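Local atomic coordinates of DMATS type aromatic prenyltransferase (PDB entry 6ZRY), a protein that binds tryptophan in an ABBA-type prenyltransferase barrel and probably transfers a dimethylallyl group to carbon 6 of its indole. Residues L31-V39 with R76-S84. Residues are numbered along the deposited sequence; the frame is centred on the assembly and turned at random.
Sequences LLAGLLGPV and RILGETLGS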
loop_
_atom_site.group_PDB
_atom_site.type_symbol
_atom_site.label_atom_id
_atom_site.label_comp_id
_atom_site.label_asym_id
_atom_site.label_seq_id
_atom_site.Cartn_x
_atom_site.Cartn_y
_atom_site.Cartn_z
ATOM N N LEU A 31 10.471 -2.217 -14.879
ATOM C CA LEU A 31 9.406 -2.923 -14.148
ATOM C C LEU A 31 8.142 -2.058 -14.170
ATOM O O LEU A 31 7.079 -2.629 -14.403
ATOM C CB LEU A 31 9.883 -3.281 -12.746
ATOM C CG LEU A 31 10.957 -4.361 -12.697
ATOM C CD1 LEU A 31 11.489 -4.505 -11.294
ATOM C CD2 LEU A 31 10.434 -5.685 -13.206
ATOM N N LEU A 32 8.252 -0.722 -14.017
ATOM C CA LEU A 32 7.065 0.161 -14.088
ATOM C C LEU A 32 6.390 0.030 -15.462
ATOM O O LEU A 32 5.132 -0.049 -15.496
ATOM C CB LEU A 32 7.457 1.608 -13.791
ATOM C CG LEU A 32 6.372 2.665 -14.023
ATOM C CD1 LEU A 32 5.164 2.468 -13.078
ATOM C CD2 LEU A 32 6.968 4.056 -13.849
ATOM N N ALA A 33 7.155 0.061 -16.565
ATOM C CA ALA A 33 6.616 -0.128 -17.928
ATOM C C ALA A 33 5.853 -1.449 -18.011
ATOM O O ALA A 33 4.765 -1.454 -18.576
ATOM C CB ALA A 33 7.732 -0.051 -18.966
ATOM N N GLY A 34 6.401 -2.534 -17.459
ATOM C CA GLY A 34 5.728 -3.855 -17.416
ATOM C C GLY A 34 4.432 -3.780 -16.637
ATOM O O GLY A 34 3.410 -4.283 -17.109
ATOM N N LEU A 35 4.468 -3.164 -15.459
ATOM C CA LEU A 35 3.299 -3.093 -14.562
ATOM C C LEU A 35 2.194 -2.298 -15.264
ATOM O O LEU A 35 1.012 -2.694 -15.188
ATOM C CB LEU A 35 3.727 -2.424 -13.240
ATOM C CG LEU A 35 2.623 -2.275 -12.220
ATOM C CD1 LEU A 35 1.946 -3.607 -11.951
ATOM C CD2 LEU A 35 3.154 -1.673 -10.941
ATOM N N LEU A 36 2.541 -1.216 -15.949
ATOM C CA LEU A 36 1.523 -0.361 -16.609
ATOM C C LEU A 36 0.815 -1.126 -17.746
ATOM O O LEU A 36 -0.397 -0.851 -18.004
ATOM C CB LEU A 36 2.204 0.910 -17.088
ATOM C CG LEU A 36 2.508 1.927 -15.987
ATOM C CD1 LEU A 36 3.351 3.067 -16.520
ATOM C CD2 LEU A 36 1.215 2.463 -15.402
ATOM N N GLY A 37 1.508 -2.034 -18.423
ATOM C CA GLY A 37 0.953 -2.748 -19.589
ATOM C C GLY A 37 0.311 -1.761 -20.558
ATOM O O GLY A 37 0.953 -0.775 -20.949
ATOM N N PRO A 38 -0.988 -1.937 -20.928
ATOM C CA PRO A 38 -1.607 -1.130 -21.985
ATOM C C PRO A 38 -1.884 0.334 -21.597
ATOM O O PRO A 38 -2.165 1.124 -22.444
ATOM C CB PRO A 38 -2.914 -1.883 -22.248
ATOM C CG PRO A 38 -3.256 -2.486 -20.914
ATOM C CD PRO A 38 -1.936 -2.867 -20.306
ATOM N N VAL A 39 -1.807 0.657 -20.308
ATOM C CA VAL A 39 -1.979 2.038 -19.790
ATOM C C VAL A 39 -0.765 2.888 -20.168
ATOM O O VAL A 39 -0.931 4.107 -20.384
ATOM C CB VAL A 39 -2.215 2.003 -18.282
ATOM C CG1 VAL A 39 -2.113 3.374 -17.647
ATOM C CG2 VAL A 39 -3.539 1.356 -17.982
ATOM N N ARG A 76 8.954 2.450 -3.286
ATOM C CA ARG A 76 8.015 1.388 -3.705
ATOM C C ARG A 76 6.986 1.957 -4.681
ATOM O O ARG A 76 6.690 3.178 -4.626
ATOM C CB ARG A 76 7.353 0.744 -2.489
ATOM C CG ARG A 76 8.339 0.312 -1.414
ATOM C CD ARG A 76 8.551 1.389 -0.345
ATOM N NE ARG A 76 7.255 1.859 0.124
ATOM C CZ ARG A 76 6.387 1.117 0.848
ATOM N NH1 ARG A 76 6.711 -0.105 1.237
ATOM N NH2 ARG A 76 5.212 1.617 1.197
ATOM N N ILE A 77 6.482 1.084 -5.538
ATOM C CA ILE A 77 5.335 1.352 -6.423
ATOM C C ILE A 77 4.288 0.312 -6.087
ATOM O O ILE A 77 4.629 -0.887 -6.170
ATOM C CB ILE A 77 5.714 1.254 -7.908
ATOM C CG1 ILE A 77 6.736 2.312 -8.309
ATOM C CG2 ILE A 77 4.453 1.344 -8.734
ATOM C CD1 ILE A 77 7.420 2.043 -9.621
ATOM N N LEU A 78 3.069 0.746 -5.799
ATOM C CA LEU A 78 1.885 -0.127 -5.722
ATOM C C LEU A 78 1.093 0.063 -7.001
ATOM O O LEU A 78 0.860 1.208 -7.378
ATOM C CB LEU A 78 1.056 0.251 -4.494
ATOM C CG LEU A 78 -0.224 -0.562 -4.269
ATOM C CD1 LEU A 78 0.104 -1.975 -3.818
ATOM C CD2 LEU A 78 -1.097 0.104 -3.245
ATOM N N GLY A 79 0.645 -1.000 -7.646
ATOM C CA GLY A 79 -0.283 -0.796 -8.762
ATOM C C GLY A 79 -0.760 -2.069 -9.384
ATOM O O GLY A 79 -0.626 -3.147 -8.758
ATOM N N GLU A 80 -1.364 -1.940 -10.567
ATOM C CA GLU A 80 -1.976 -3.069 -11.261
ATOM C C GLU A 80 -1.812 -2.864 -12.765
ATOM O O GLU A 80 -1.664 -1.723 -13.215
ATOM C CB GLU A 80 -3.445 -3.264 -10.846
ATOM C CG GLU A 80 -4.356 -2.107 -11.187
ATOM C CD GLU A 80 -5.804 -2.312 -10.771
ATOM O OE1 GLU A 80 -6.223 -3.478 -10.578
ATOM O OE2 GLU A 80 -6.512 -1.304 -10.631
ATOM N N THR A 81 -1.855 -3.967 -13.477
ATOM C CA THR A 81 -1.843 -4.043 -14.947
ATOM C C THR A 81 -3.276 -4.236 -15.412
ATOM O O THR A 81 -3.876 -5.282 -15.102
ATOM C CB THR A 81 -0.968 -5.176 -15.463
ATOM O OG1 THR A 81 0.266 -5.270 -14.728
ATOM C CG2 THR A 81 -0.673 -4.999 -16.940
ATOM N N LEU A 82 -3.808 -3.275 -16.150
ATOM C CA LEU A 82 -5.192 -3.353 -16.615
ATOM C C LEU A 82 -5.268 -4.382 -17.774
ATOM O O LEU A 82 -4.261 -4.560 -18.480
ATOM C CB LEU A 82 -5.659 -1.963 -17.027
ATOM C CG LEU A 82 -5.759 -0.939 -15.886
ATOM C CD1 LEU A 82 -6.424 0.334 -16.381
ATOM C CD2 LEU A 82 -6.527 -1.482 -14.674
ATOM N N GLY A 83 -6.400 -5.080 -17.890
ATOM C CA GLY A 83 -6.644 -6.072 -18.956
ATOM C C GLY A 83 -6.981 -5.412 -20.286
ATOM O O GLY A 83 -7.124 -4.149 -20.327
ATOM N N SER A 84 -7.117 -6.242 -21.349
ATOM C CA SER A 84 -7.170 -5.794 -22.766
ATOM C C SER A 84 -8.463 -5.027 -23.009
ATOM O O SER A 84 -8.404 -3.870 -23.419
ATOM C CB SER A 84 -6.958 -6.917 -23.760
ATOM O OG SER A 84 -6.074 -6.488 -24.791
HETATM O O HOH W 1 -2.129 -0.749 -15.819
#
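Leu32, on the last turns of helix 26-36, meets strand 71-79 through CD1 and CB, both near Ile77 CD1: its CD1 lies 4.1 Å from Ile77 CD1, and the two side chains cross at about a right angle. One turn on, Leu35 reaches deeper. With CG anti to the backbone N (chi1 180°), its branches part over the strand end, CD2 passing Ile77 CG2 at 4.0 Å while CD1 settles beside Thr81 OG1. Val61 of the neighbouring strand touches Leu32, Leu35 and Ile77 alike.

The carbonyl of Leu35, near the C-terminal end of the helix, is gripped by Thr81, whose OG1 donates to Leu35 O at 2.7 Å. The hydroxyl comes in at a C=O...O angle of 125°, tilted 20° from the carbonyl plane. The carbonyl of Leu36 is bound through a water, which donates to both Leu36 O and Glu80 O and accepts from Leu82 N. Gly37 then leaves the helix with positive phi, its CA 3.8 Å from Thr81 CG2. Pro38 rests its ring on the backbone beyond, CG 3.4 Å from Leu82 O, and Val39 presses CG2 tightly against Leu82 CD1 at 3.5 Å. In the loop that follows the strand, Thr81 N is hydrogen-bonded to Thr95 OG1, tying the same residue to helix 88-106.

The axes of segments 31-36 and 76-79 run nearly parallel, 10.1 Å at closest approach, with Leu32, Leu35 and Ile77 filling the gap. Such a helix lying over the antiparallel sheet, on the face away from the bound tryptophan that touches Leu78, is characteristic of the ABBA barrel, in which helices surround a central β-barrel that encloses the substrate.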